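Local coordinates for protein TqaA (Penicillium aethiopicum, PDB 5DLK) that probably closes a nonribosomal peptide into a macrocycle, the chain here being the terminal condensation-like domain of a fungal nonribosomal peptide synthetase, at residues A[35-39]-A[40-44]; A[162-166]-A[167-171]; A[206-209]-A[210-214]; A[336-339]-A[340-344]; A[427-430]-A[431-434]. All blocks are in the same frame, centred on the assembly; numbering follows the deposited sequence.

Interaction 1: A[35-39]-A[40-44]; sequences ELCSK and NVIPV. With EDO (1,2-ethanediol), chain G.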
loop_
_atom_site.group_PDB
_atom_site.type_symbol
_atom_site.label_atom_id
_atom_site.label_comp_id
_atom_site.label_asym_id
_atom_site.label_seq_id
_atom_site.Cartn_x
_atom_site.Cartn_y
_atom_site.Cartn_z
ATOM N N GLU A 35 15.498 19.634 -17.438
ATOM C CA GLU A 35 16.719 18.943 -17.046
ATOM C C GLU A 35 16.590 17.425 -17.170
ATOM O O GLU A 35 17.518 16.753 -17.621
ATOM C CB GLU A 35 17.103 19.323 -15.612
ATOM C CG GLU A 35 18.395 18.687 -15.119
ATOM C CD GLU A 35 19.628 19.166 -15.873
ATOM O OE1 GLU A 35 19.536 20.153 -16.640
ATOM O OE2 GLU A 35 20.702 18.549 -15.694
ATOM N N LEU A 36 15.441 16.886 -16.771
ATOM C CA LEU A 36 15.209 15.446 -16.868
ATOM C C LEU A 36 15.094 15.000 -18.324
ATOM O O LEU A 36 15.556 13.920 -18.685
ATOM C CB LEU A 36 13.952 15.046 -16.094
ATOM C CG LEU A 36 14.097 15.160 -14.575
ATOM C CD1 LEU A 36 12.771 14.891 -13.891
ATOM C CD2 LEU A 36 15.183 14.216 -14.057
ATOM N N CYS A 37 14.474 15.833 -19.152
ATOM C CA CYS A 37 14.375 15.550 -20.579
ATOM C C CYS A 37 15.747 15.544 -21.246
ATOM O O CYS A 37 16.022 14.696 -22.095
ATOM C CB CYS A 37 13.470 16.563 -21.273
ATOM S SG CYS A 37 11.727 16.412 -20.871
ATOM N N SER A 38 16.613 16.472 -20.856
ATOM C CA SER A 38 17.919 16.587 -21.501
ATOM C C SER A 38 18.859 15.483 -21.035
ATOM O O SER A 38 19.876 15.210 -21.676
ATOM C CB SER A 38 18.545 17.960 -21.236
ATOM O OG SER A 38 19.114 18.021 -19.942
ATOM N N LYS A 39 18.517 14.843 -19.920
ATOM C CA LYS A 39 19.289 13.696 -19.452
ATOM C C LYS A 39 18.663 12.389 -19.924
ATOM O O LYS A 39 19.078 11.313 -19.499
ATOM C CB LYS A 39 19.408 13.707 -17.926
ATOM C CG LYS A 39 20.163 14.904 -17.381
ATOM C CD LYS A 39 21.501 15.072 -18.087
ATOM C CE LYS A 39 22.043 16.484 -17.916
ATOM N NZ LYS A 39 22.060 16.881 -16.480
ATOM N N ASN A 40 17.666 12.495 -20.802
ATOM C CA ASN A 40 17.008 11.326 -21.385
ATOM C C ASN A 40 16.378 10.402 -20.337
ATOM O O ASN A 40 16.343 9.189 -20.509
ATOM C CB ASN A 40 18.002 10.533 -22.239
ATOM C CG ASN A 40 18.620 11.376 -23.342
ATOM O OD1 ASN A 40 17.950 12.222 -23.937
ATOM N ND2 ASN A 40 19.905 11.156 -23.613
ATOM N N VAL A 41 15.873 10.991 -19.258
ATOM C CA VAL A 41 15.216 10.234 -18.189
ATOM C C VAL A 41 13.721 10.065 -18.472
ATOM O O VAL A 41 13.140 9.008 -18.235
ATOM C CB VAL A 41 15.414 10.931 -16.831
ATOM C CG1 VAL A 41 14.658 10.189 -15.723
ATOM C CG2 VAL A 41 16.907 11.043 -16.511
ATOM N N ILE A 42 13.113 11.121 -18.997
ATOM C CA ILE A 42 11.707 11.124 -19.388
ATOM C C ILE A 42 11.611 11.636 -20.835
ATOM O O ILE A 42 12.546 12.274 -21.312
ATOM C CB ILE A 42 10.870 12.006 -18.444
ATOM C CG1 ILE A 42 11.449 13.424 -18.394
ATOM C CG2 ILE A 42 10.826 11.373 -17.048
ATOM C CD1 ILE A 42 10.570 14.430 -17.635
ATOM N N PRO A 43 10.499 11.347 -21.534
ATOM C CA PRO A 43 10.418 11.691 -22.966
ATOM C C PRO A 43 10.533 13.192 -23.237
ATOM O O PRO A 43 9.969 13.981 -22.484
ATOM C CB PRO A 43 9.035 11.174 -23.370
ATOM C CG PRO A 43 8.725 10.101 -22.385
ATOM C CD PRO A 43 9.323 10.577 -21.093
ATOM N N VAL A 44 11.246 13.582 -24.295
ATOM C CA VAL A 44 11.471 15.002 -24.558
ATOM C C VAL A 44 10.196 15.726 -24.951
ATOM O O VAL A 44 10.106 16.938 -24.802
ATOM C CB VAL A 44 12.519 15.231 -25.668
ATOM C CG1 VAL A 44 13.922 14.946 -25.152
ATOM C CG2 VAL A 44 12.198 14.367 -26.868
HETATM C C1 EDO G . 13.789 7.645 -21.179
HETATM O O1 EDO G . 14.003 9.049 -21.325
HETATM C C2 EDO G . 12.782 7.367 -22.267
HETATM O O2 EDO G . 11.954 8.530 -22.307
HETATM O O HOH W 1 14.421 12.633 -23.030
#

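Interaction 2: A[162-166]-A[167-171]; sequences VSCPG and NEHVV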
loop_
_atom_site.group_PDB
_atom_site.type_symbol
_atom_site.label_atom_id
_atom_site.label_comp_id
_atom_site.label_asym_id
_atom_site.label_seq_id
_atom_site.Cartn_x
_atom_site.Cartn_y
_atom_site.Cartn_z
ATOM N N VAL A 162 4.157 -9.872 -24.414
ATOM C CA VAL A 162 4.994 -10.984 -24.872
ATOM C C VAL A 162 4.111 -12.020 -25.559
ATOM O O VAL A 162 3.200 -12.568 -24.946
ATOM C CB VAL A 162 5.779 -11.618 -23.701
ATOM C CG1 VAL A 162 6.634 -12.771 -24.179
ATOM C CG2 VAL A 162 6.665 -10.571 -23.037
ATOM N N SER A 163 4.387 -12.290 -26.838
ATOM C CA SER A 163 3.474 -13.074 -27.669
ATOM C C SER A 163 4.091 -14.352 -28.233
ATOM O O SER A 163 5.246 -14.363 -28.641
ATOM C CB SER A 163 2.984 -12.232 -28.861
ATOM O OG SER A 163 2.285 -11.086 -28.426
ATOM N N CYS A 164 3.300 -15.417 -28.257
ATOM C CA CYS A 164 3.616 -16.587 -29.073
ATOM C C CYS A 164 3.273 -16.280 -30.529
ATOM O O CYS A 164 2.366 -15.489 -30.793
ATOM C CB CYS A 164 2.832 -17.809 -28.603
ATOM S SG CYS A 164 3.189 -18.343 -26.926
ATOM N N PRO A 165 3.983 -16.922 -31.480
ATOM C CA PRO A 165 3.808 -16.718 -32.926
ATOM C C PRO A 165 2.370 -16.519 -33.445
ATOM O O PRO A 165 2.174 -15.680 -34.326
ATOM C CB PRO A 165 4.417 -17.992 -33.506
ATOM C CG PRO A 165 5.578 -18.235 -32.616
ATOM C CD PRO A 165 5.114 -17.825 -31.211
ATOM N N GLY A 166 1.385 -17.242 -32.935
ATOM C CA GLY A 166 0.023 -16.995 -33.397
ATOM C C GLY A 166 -0.737 -15.826 -32.760
ATOM O O GLY A 166 -1.870 -15.532 -33.152
ATOM N N ASN A 167 -0.122 -15.150 -31.788
ATOM C CA ASN A 167 -0.806 -14.128 -30.976
ATOM C C ASN A 167 -2.088 -14.645 -30.322
ATOM O O ASN A 167 -3.008 -13.869 -30.048
ATOM C CB ASN A 167 -1.131 -12.878 -31.808
ATOM C CG ASN A 167 0.096 -12.050 -32.125
ATOM O OD1 ASN A 167 1.114 -12.148 -31.444
ATOM N ND2 ASN A 167 0.008 -11.234 -33.167
ATOM N N GLU A 168 -2.148 -15.948 -30.058
ATOM C CA GLU A 168 -3.296 -16.530 -29.367
ATOM C C GLU A 168 -2.901 -17.016 -27.966
ATOM O O GLU A 168 -3.698 -17.620 -27.246
ATOM C CB GLU A 168 -3.892 -17.667 -30.197
ATOM C CG GLU A 168 -4.256 -17.215 -31.610
ATOM C CD GLU A 168 -4.997 -18.271 -32.421
ATOM O OE1 GLU A 168 -4.804 -19.480 -32.158
ATOM O OE2 GLU A 168 -5.773 -17.880 -33.326
ATOM N N HIS A 169 -1.648 -16.752 -27.612
ATOM C CA HIS A 169 -1.126 -16.944 -26.259
ATOM C C HIS A 169 -0.175 -15.782 -26.005
ATOM O O HIS A 169 0.893 -15.688 -26.615
ATOM C CB HIS A 169 -0.419 -18.289 -26.104
ATOM C CG HIS A 169 0.165 -18.521 -24.742
ATOM N ND1 HIS A 169 0.767 -19.710 -24.389
ATOM C CD2 HIS A 169 0.249 -17.719 -23.653
ATOM C CE1 HIS A 169 1.197 -19.630 -23.141
ATOM N NE2 HIS A 169 0.898 -18.431 -22.673
ATOM N N VAL A 170 -0.582 -14.890 -25.110
ATOM C CA VAL A 170 0.085 -13.611 -24.936
ATOM C C VAL A 170 0.134 -13.283 -23.432
ATOM O O VAL A 170 -0.793 -13.620 -22.714
ATOM C CB VAL A 170 -0.669 -12.519 -25.726
ATOM C CG1 VAL A 170 -0.470 -11.159 -25.139
ATOM C CG2 VAL A 170 -0.284 -12.548 -27.212
ATOM N N VAL A 171 1.221 -12.681 -22.957
ATOM C CA VAL A 171 1.241 -12.159 -21.579
ATOM C C VAL A 171 1.397 -10.647 -21.622
ATOM O O VAL A 171 2.307 -10.131 -22.262
ATOM C CB VAL A 171 2.373 -12.781 -20.722
ATOM C CG1 VAL A 171 2.401 -12.142 -19.303
ATOM C CG2 VAL A 171 2.192 -14.290 -20.609
#

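Interaction 3: A[206-209]-A[210-214]; sequences SDFA and HYLYH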
loop_
_atom_site.group_PDB
_atom_site.type_symbol
_atom_site.label_atom_id
_atom_site.label_comp_id
_atom_site.label_asym_id
_atom_site.label_seq_id
_atom_site.Cartn_x
_atom_site.Cartn_y
_atom_site.Cartn_z
ATOM N N SER A 206 -11.209 11.493 -10.170
ATOM C CA SER A 206 -10.174 12.384 -9.659
ATOM C C SER A 206 -8.840 11.674 -9.691
ATOM O O SER A 206 -8.787 10.458 -9.868
ATOM C CB SER A 206 -10.501 12.844 -8.243
ATOM O OG SER A 206 -11.767 13.471 -8.215
ATOM N N ASP A 207 -7.751 12.420 -9.556
ATOM C CA ASP A 207 -6.462 11.747 -9.471
ATOM C C ASP A 207 -5.843 11.917 -8.094
ATOM O O ASP A 207 -6.430 12.544 -7.208
ATOM C CB ASP A 207 -5.495 12.224 -10.555
ATOM C CG ASP A 207 -5.269 13.717 -10.548
ATOM O OD1 ASP A 207 -5.654 14.398 -9.572
ATOM O OD2 ASP A 207 -4.672 14.216 -11.532
ATOM N N PHE A 208 -4.657 11.342 -7.924
ATOM C CA PHE A 208 -3.996 11.374 -6.633
ATOM C C PHE A 208 -3.604 12.800 -6.250
ATOM O O PHE A 208 -3.685 13.176 -5.086
ATOM C CB PHE A 208 -2.776 10.447 -6.652
ATOM C CG PHE A 208 -2.111 10.314 -5.324
ATOM C CD1 PHE A 208 -2.788 9.741 -4.256
ATOM C CD2 PHE A 208 -0.816 10.776 -5.140
ATOM C CE1 PHE A 208 -2.180 9.630 -3.021
ATOM C CE2 PHE A 208 -0.196 10.665 -3.910
ATOM C CZ PHE A 208 -0.877 10.093 -2.850
ATOM N N ALA A 209 -3.200 13.615 -7.224
ATOM C CA ALA A 209 -2.866 15.002 -6.915
ATOM C C ALA A 209 -4.048 15.714 -6.240
ATOM O O ALA A 209 -3.850 16.511 -5.323
ATOM C CB ALA A 209 -2.433 15.753 -8.177
ATOM N N HIS A 210 -5.273 15.402 -6.653
ATOM C CA HIS A 210 -6.454 16.059 -6.084
ATOM C C HIS A 210 -6.731 15.621 -4.639
ATOM O O HIS A 210 -7.316 16.357 -3.851
ATOM C CB HIS A 210 -7.673 15.790 -6.959
ATOM C CG HIS A 210 -7.519 16.292 -8.359
ATOM N ND1 HIS A 210 -8.099 15.672 -9.445
ATOM C CD2 HIS A 210 -6.825 17.344 -8.852
ATOM C CE1 HIS A 210 -7.775 16.327 -10.545
ATOM N NE2 HIS A 210 -7.004 17.347 -10.213
ATOM N N TYR A 211 -6.317 14.410 -4.305
ATOM C CA TYR A 211 -6.333 13.960 -2.921
ATOM C C TYR A 211 -5.393 14.818 -2.083
ATOM O O TYR A 211 -5.760 15.282 -0.994
ATOM C CB TYR A 211 -5.928 12.488 -2.864
ATOM C CG TYR A 211 -5.849 11.890 -1.476
ATOM C CD1 TYR A 211 -6.988 11.437 -0.831
ATOM C CD2 TYR A 211 -4.624 11.752 -0.833
ATOM C CE1 TYR A 211 -6.914 10.861 0.429
ATOM C CE2 TYR A 211 -4.542 11.197 0.427
ATOM C CZ TYR A 211 -5.691 10.752 1.051
ATOM O OH TYR A 211 -5.615 10.189 2.304
ATOM N N LEU A 212 -4.195 15.047 -2.609
ATOM C CA LEU A 212 -3.189 15.842 -1.919
ATOM C C LEU A 212 -3.645 17.301 -1.737
ATOM O O LEU A 212 -3.485 17.874 -0.653
ATOM C CB LEU A 212 -1.857 15.780 -2.659
ATOM C CG LEU A 212 -1.213 14.385 -2.721
ATOM C CD1 LEU A 212 0.167 14.457 -3.346
ATOM C CD2 LEU A 212 -1.160 13.769 -1.319
ATOM N N TYR A 213 -4.215 17.904 -2.780
ATOM C CA TYR A 213 -4.732 19.277 -2.644
ATOM C C TYR A 213 -5.850 19.352 -1.606
ATOM O O TYR A 213 -5.907 20.290 -0.797
ATOM C CB TYR A 213 -5.230 19.813 -3.995
ATOM C CG TYR A 213 -4.093 20.146 -4.939
ATOM C CD1 TYR A 213 -3.142 21.101 -4.598
ATOM C CD2 TYR A 213 -3.968 19.506 -6.171
ATOM C CE1 TYR A 213 -2.085 21.404 -5.454
ATOM C CE2 TYR A 213 -2.921 19.804 -7.033
ATOM C CZ TYR A 213 -1.984 20.753 -6.672
ATOM O OH TYR A 213 -0.939 21.060 -7.515
ATOM N N HIS A 214 -6.738 18.367 -1.629
ATOM C CA HIS A 214 -7.838 18.318 -0.669
ATOM C C HIS A 214 -7.349 18.181 0.786
ATOM O O HIS A 214 -7.896 18.836 1.681
ATOM C CB HIS A 214 -8.781 17.178 -1.024
ATOM C CG HIS A 214 -10.099 17.248 -0.325
ATOM N ND1 HIS A 214 -10.264 16.874 0.993
ATOM C CD2 HIS A 214 -11.313 17.669 -0.754
ATOM C CE1 HIS A 214 -11.526 17.049 1.343
ATOM N NE2 HIS A 214 -12.184 17.528 0.302
#

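Interaction 4: A[336-339]-A[340-344]; sequences TFPE and DSTDW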
loop_
_atom_site.group_PDB
_atom_site.type_symbol
_atom_site.label_atom_id
_atom_site.label_comp_id
_atom_site.label_asym_id
_atom_site.label_seq_id
_atom_site.Cartn_x
_atom_site.Cartn_y
_atom_site.Cartn_z
ATOM N N THR A 336 -5.072 0.828 25.601
ATOM C CA THR A 336 -4.829 1.064 27.018
ATOM C C THR A 336 -5.695 0.116 27.829
ATOM O O THR A 336 -6.931 0.183 27.758
ATOM C CB THR A 336 -5.147 2.495 27.428
ATOM O OG1 THR A 336 -6.567 2.656 27.472
ATOM C CG2 THR A 336 -4.560 3.483 26.440
ATOM N N PHE A 337 -5.034 -0.723 28.609
ATOM C CA PHE A 337 -5.692 -1.726 29.451
ATOM C C PHE A 337 -5.955 -1.165 30.834
ATOM O O PHE A 337 -5.118 -0.451 31.367
ATOM C CB PHE A 337 -4.812 -2.963 29.592
ATOM C CG PHE A 337 -4.480 -3.636 28.292
ATOM C CD1 PHE A 337 -3.472 -3.141 27.465
ATOM C CD2 PHE A 337 -5.141 -4.809 27.930
ATOM C CE1 PHE A 337 -3.149 -3.784 26.275
ATOM C CE2 PHE A 337 -4.829 -5.454 26.744
ATOM C CZ PHE A 337 -3.824 -4.941 25.913
ATOM N N PRO A 338 -7.093 -1.524 31.441
ATOM C CA PRO A 338 -7.344 -1.058 32.811
ATOM C C PRO A 338 -6.546 -1.864 33.844
ATOM O O PRO A 338 -5.918 -2.863 33.509
ATOM C CB PRO A 338 -8.855 -1.293 32.986
ATOM C CG PRO A 338 -9.138 -2.479 32.161
ATOM C CD PRO A 338 -8.213 -2.313 30.912
ATOM N N GLU A 339 -6.592 -1.445 35.110
ATOM C CA GLU A 339 -5.989 -2.247 36.175
ATOM C C GLU A 339 -6.711 -3.594 36.315
ATOM O O GLU A 339 -7.857 -3.729 35.875
ATOM C CB GLU A 339 -6.015 -1.475 37.503
ATOM C CG GLU A 339 -5.162 -0.203 37.510
ATOM C CD GLU A 339 -3.662 -0.473 37.266
ATOM O OE1 GLU A 339 -3.083 -1.379 37.917
ATOM O OE2 GLU A 339 -3.060 0.221 36.411
ATOM N N ASP A 340 -6.040 -4.578 36.919
ATOM C CA ASP A 340 -6.565 -5.931 37.044
ATOM C C ASP A 340 -7.952 -5.936 37.711
ATOM O O ASP A 340 -8.797 -6.759 37.382
ATOM C CB ASP A 340 -5.630 -6.818 37.877
ATOM C CG ASP A 340 -4.334 -7.178 37.158
ATOM O OD1 ASP A 340 -4.176 -6.879 35.950
ATOM O OD2 ASP A 340 -3.474 -7.793 37.827
ATOM N N SER A 341 -8.147 -5.015 38.642
ATOM C CA SER A 341 -9.389 -4.942 39.438
ATOM C C SER A 341 -10.634 -4.785 38.564
ATOM O O SER A 341 -11.731 -5.216 38.936
ATOM C CB SER A 341 -9.314 -3.788 40.450
ATOM O OG SER A 341 -9.225 -2.502 39.848
ATOM N N THR A 342 -10.465 -4.189 37.385
ATOM C CA THR A 342 -11.601 -3.993 36.483
ATOM C C THR A 342 -12.009 -5.306 35.787
ATOM O O THR A 342 -13.161 -5.482 35.341
ATOM C CB THR A 342 -11.259 -2.886 35.460
ATOM O OG1 THR A 342 -10.993 -1.670 36.172
ATOM C CG2 THR A 342 -12.394 -2.643 34.463
ATOM N N ASP A 343 -11.067 -6.244 35.714
ATOM C CA ASP A 343 -11.326 -7.597 35.216
ATOM C C ASP A 343 -11.908 -7.588 33.800
ATOM O O ASP A 343 -12.947 -8.184 33.535
ATOM C CB ASP A 343 -12.271 -8.340 36.159
ATOM C CG ASP A 343 -11.794 -9.736 36.484
ATOM O OD1 ASP A 343 -10.878 -10.237 35.794
ATOM O OD2 ASP A 343 -12.363 -10.334 37.420
ATOM N N TRP A 344 -11.247 -6.884 32.889
ATOM C CA TRP A 344 -11.672 -6.915 31.496
ATOM C C TRP A 344 -11.755 -8.327 30.911
ATOM O O TRP A 344 -10.932 -9.201 31.219
ATOM C CB TRP A 344 -10.714 -6.119 30.620
ATOM C CG TRP A 344 -11.161 -4.740 30.288
ATOM C CD1 TRP A 344 -12.167 -4.014 30.870
ATOM C CD2 TRP A 344 -10.590 -3.914 29.283
ATOM N NE1 TRP A 344 -12.241 -2.761 30.281
ATOM C CE2 TRP A 344 -11.284 -2.687 29.299
ATOM C CE3 TRP A 344 -9.542 -4.094 28.365
ATOM C CZ2 TRP A 344 -10.956 -1.643 28.441
ATOM C CZ3 TRP A 344 -9.218 -3.048 27.505
ATOM C CH2 TRP A 344 -9.927 -1.843 27.547
HETATM O O HOH W 2 -4.312 -5.190 34.080
HETATM O O HOH W 3 -8.600 -5.940 33.595
HETATM O O HOH W 4 -3.413 -4.132 38.056
#

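Interaction 5: A[427-430]-A[431-434]; sequences EPHA and DRLE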
loop_
_atom_site.group_PDB
_atom_site.type_symbol
_atom_site.label_atom_id
_atom_site.label_comp_id
_atom_site.label_asym_id
_atom_site.label_seq_id
_atom_site.Cartn_x
_atom_site.Cartn_y
_atom_site.Cartn_z
ATOM N N GLU A 427 -4.378 -11.953 5.941
ATOM C CA GLU A 427 -5.198 -12.099 4.743
ATOM C C GLU A 427 -6.356 -13.039 5.033
ATOM O O GLU A 427 -6.127 -14.204 5.378
ATOM C CB GLU A 427 -4.381 -12.653 3.573
ATOM C CG GLU A 427 -3.480 -11.641 2.914
ATOM C CD GLU A 427 -2.836 -12.176 1.647
ATOM O OE1 GLU A 427 -2.935 -13.391 1.387
ATOM O OE2 GLU A 427 -2.232 -11.367 0.922
ATOM N N PRO A 428 -7.590 -12.532 4.917
ATOM C CA PRO A 428 -8.797 -13.291 5.253
ATOM C C PRO A 428 -9.317 -14.102 4.074
ATOM O O PRO A 428 -10.264 -13.676 3.427
ATOM C CB PRO A 428 -9.791 -12.197 5.649
ATOM C CG PRO A 428 -9.397 -11.037 4.804
ATOM C CD PRO A 428 -7.896 -11.127 4.605
ATOM N N HIS A 429 -8.708 -15.254 3.812
ATOM C CA HIS A 429 -9.186 -16.161 2.771
ATOM C C HIS A 429 -10.392 -16.963 3.241
ATOM O O HIS A 429 -10.724 -16.981 4.428
ATOM C CB HIS A 429 -8.073 -17.107 2.338
ATOM C CG HIS A 429 -6.900 -16.406 1.737
ATOM N ND1 HIS A 429 -6.891 -15.955 0.433
ATOM C CD2 HIS A 429 -5.708 -16.048 2.267
ATOM C CE1 HIS A 429 -5.736 -15.364 0.181
ATOM N NE2 HIS A 429 -5.002 -15.403 1.280
ATOM N N ALA A 430 -11.039 -17.637 2.301
ATOM C CA ALA A 430 -12.241 -18.399 2.612
ATOM C C ALA A 430 -11.932 -19.601 3.506
ATOM O O ALA A 430 -12.726 -19.937 4.383
ATOM C CB ALA A 430 -12.930 -18.851 1.326
ATOM N N ASP A 431 -10.781 -20.235 3.298
ATOM C CA ASP A 431 -10.452 -21.447 4.053
ATOM C C ASP A 431 -9.447 -21.214 5.184
ATOM O O ASP A 431 -9.171 -22.119 5.960
ATOM C CB ASP A 431 -9.907 -22.526 3.116
ATOM C CG ASP A 431 -8.473 -22.256 2.687
ATOM O OD1 ASP A 431 -8.150 -21.086 2.390
ATOM O OD2 ASP A 431 -7.664 -23.212 2.656
ATOM N N ARG A 432 -8.884 -20.011 5.268
ATOM C CA ARG A 432 -7.929 -19.712 6.332
ATOM C C ARG A 432 -7.785 -18.199 6.514
ATOM O O ARG A 432 -7.976 -17.431 5.563
ATOM C CB ARG A 432 -6.563 -20.324 6.020
ATOM C CG ARG A 432 -5.834 -19.610 4.867
ATOM C CD ARG A 432 -4.711 -20.432 4.280
ATOM N NE ARG A 432 -3.924 -19.663 3.313
ATOM C CZ ARG A 432 -4.322 -19.378 2.073
ATOM N NH1 ARG A 432 -5.510 -19.792 1.640
ATOM N NH2 ARG A 432 -3.532 -18.676 1.264
ATOM N N LEU A 433 -7.492 -17.777 7.742
ATOM C CA LEU A 433 -6.925 -16.440 7.955
ATOM C C LEU A 433 -5.429 -16.652 7.999
ATOM O O LEU A 433 -4.928 -17.431 8.806
ATOM C CB LEU A 433 -7.439 -15.789 9.250
ATOM C CG LEU A 433 -6.814 -14.418 9.574
ATOM C CD1 LEU A 433 -7.397 -13.338 8.689
ATOM C CD2 LEU A 433 -6.994 -14.045 11.046
ATOM N N GLU A 434 -4.702 -15.997 7.103
ATOM C CA GLU A 434 -3.261 -16.193 7.056
ATOM C C GLU A 434 -2.528 -15.048 7.734
ATOM O O GLU A 434 -2.669 -13.899 7.326
ATOM C CB GLU A 434 -2.797 -16.335 5.613
ATOM C CG GLU A 434 -1.382 -16.826 5.502
ATOM C CD GLU A 434 -1.039 -17.198 4.078
ATOM O OE1 GLU A 434 -1.287 -18.362 3.693
ATOM O OE2 GLU A 434 -0.559 -16.316 3.351
#

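Interaction 1: A[35-39]-A[40-44]
Leu36 meets the loop after helix 29-38 with both backbone and side chain. Its O accepts a bond from Val41 N at 3.0 Å, with a C=O...N angle of 162°. Leu36 CB rests on Ile42 CG1 at 3.8 Å. Ile42 reaches back to the helix because CG1 stands between its own backbone N and carbonyl carbon (chi1 56°). Leu36 also touches Val103 and Leu112, and Ile42 touches Ser101 and Leu114, which sets this apolar patch on strands 100-105 and 108-115. Cys37 O takes the N-H of Asn40 (N to O 3.0 Å) from above its carbonyl plane. These two backbone bonds form a Schellman motif that ends the helix, with Asn40 as the C-prime residue at a positive phi of 59°. A water donates to Cys37 O at 2.8 Å and also to Ile42 O, so two donors grip the Cys37 carbonyl. The Cys37 thiol lies against the Ile42 side chain, SG to CG1 3.9 Å. Ser38 turns the other way. Its OG donates to Glu35 O at 3.1 Å, one turn back. Lys39 CB packs alongside Val41 CG2 at 3.9 Å. A 1,2-ethanediol, probably from the crystallisation liquor, sits by Asn40 O.

Interaction 2: A[162-166]-A[167-171]
Cys164 and His169 meet obliquely on one side of the hairpin. Cys164 SG lies 4.1 Å from the centroid of the His169 ring, 33° off the ring normal. Cys164 SG is 3.7 Å from His169 CB. The ring stands by the sulfur because CG of His169 is anti to its own N (chi1 179°). Both residues also touch Pro132 at the start of helix 132-144. Ser163 and Val170 form a non-hydrogen-bonded antiparallel pair. Ser163 OG lies against Val170 CG2 at 3.2 Å. Asn167 comes up from the turn, its OD1 3.2 Å from Ser163 CB. Met81 touches all three of these residues. Val162 and Val171 are the hydrogen-bonded pair, with N-H...O bonds in both directions, each 2.8 Å between N and O. A type I turn from Cys164 to Asn167 joins the strands, closed by Asn167 N to Cys164 O at 2.7 Å. Cys164 N donates to His169 O. The backbone bonds therefore fix the register, and the side chains add mainly van der Waals and sulfur-ring contacts.

Interaction 3: A[206-209]-A[210-214]
Phe208 and Leu212 form the apolar centre, one turn apart on helix 208-218. Leu212 CG sits over one face of the Phe208 ring, and Leu212 CD1 is 3.9 Å from Phe208 CE2. The Tyr211 ring is tilted only 16° from that of Phe208 but displaced to its side, with centroids 5.9 Å apart, so the faces share little area. Further out, Ala209 CB touches Tyr213 CE2 at 4.2 Å. Tyr211 OH bonds with Gly312 O and Tyr213 OH with Asp50. The Tyr211 side chain lies about 7 Å from that of Asn311, a phosphopantetheine-binding residue. At the polar edge Asp207 is the N-cap. Its CG lies between backbone N and carbonyl carbon (chi1 56°), which lets Asp207 OD1 accept from His210 N at 3.1 Å. Asp207 OD2 bonds with Ser96 OG. With an alanine in place of Asp207, His210 N is likely to lose its side-chain acceptor and Ser96 its carboxylate mate. Both carboxylate oxygens are engaged, which limits rotation, and their negative charge probably suits the helix dipole.

Interaction 4: A[336-339]-A[340-344]
Trp344 lies with one face of its indole against the ring of Pro338. Pro338 CD stands over the centre of the six-membered ring, 3.3 Å from its centroid and 12° off the normal. This is a CH-pi contact, and the two side chains cross at about a right angle. Pro338 CG covers the five-membered part, 3.6 Å from Trp344 CD1. Pro338 CB meets Thr342 CB at 3.8 Å. The chain folds back through a 3-10 segment, 340-342, where Thr342 N donates to Glu339 O at 3.0 Å. One water links Glu339 O to Trp344 N, and another joins Pro338 O to Asp340 OD1. A leucine in place of Trp344 lacks the flat face, which is likely to leave Pro338 CD without its CH-pi partner and open a gap beside the proline ring. The loop connects strand 329-336 to helix 346-358. Trp344 touches Leu349 and His352 of that helix and Leu471 of the C-terminal tail, while Asp343 forms a salt bridge with Arg470.

Interaction 5: A[427-430]-A[431-434]
Glu427 and Glu434 are a hydrogen-bonded antiparallel pair, each backbone N donating to the other's O at 2.9 Å, and Pro428 with Leu433 is the adjoining non-hydrogen-bonded pair. Pro428 is the centre of an inverse gamma turn, and the bond from His429 N to Arg432 O near the hairpin end is weak. The side chains of the same two residues, His429 and Arg432, lie side by side and point the same way. The guanidinium lies flat on the imidazole, NH2 over the ring face, with planes 3° apart and centres 4.0 Å apart. The Arg432 chain runs extended from CG to NE, and two carboxylates hold its end at the guanidinium edge. Arg432 NE donates to Glu434 OE1 at 3.0 Å, in the guanidinium plane but from above the carboxylate. Arg432 NH1 donates to the syn lone pair of Asp431 OD1, also at 3.0 Å. His429 NE2 donates to Glu427 OE1 at 2.9 Å, on its anti side and somewhat out of the carboxylate plane. Glu427 OE1 lies 4.2 Å from Glu434 OE2, a like-charge approach probably eased by the donors on each oxygen, His429 NE2 and Gln436, and by nearby Arg432. On the other face Pro428 CB meets Leu433 CD1 at 4.0 Å. Pro428 also lies near Asn392, a phosphopantetheine-binding residue. The hairpin joins strands 422-428 and 433-440, and Leu433 and Glu434 pack on strand 265-272.

In the fold
The five contacts follow in series along the chain; none nests or crosses. Interaction 1 closes the turn from helix 29-38 toward strand 47-53 and lies beside the three-stranded sheet. Interaction 2 closes the hairpin of strands 158-163 and 169-177 in the five-stranded sheet. Interaction 3 starts helix 208-218, which packs on strands 47-53 and 108-115. Interaction 4 closes the loop from strand 329-336, at the edge of the six-stranded sheet, to helix 346-358. Interaction 5 is a hairpin in that same sheet. Centres of 1 and 4 are about 61 Å apart, on opposite sides of the chain's centre. Interactions 3 and 5 lie nearer the phosphopantetheine site.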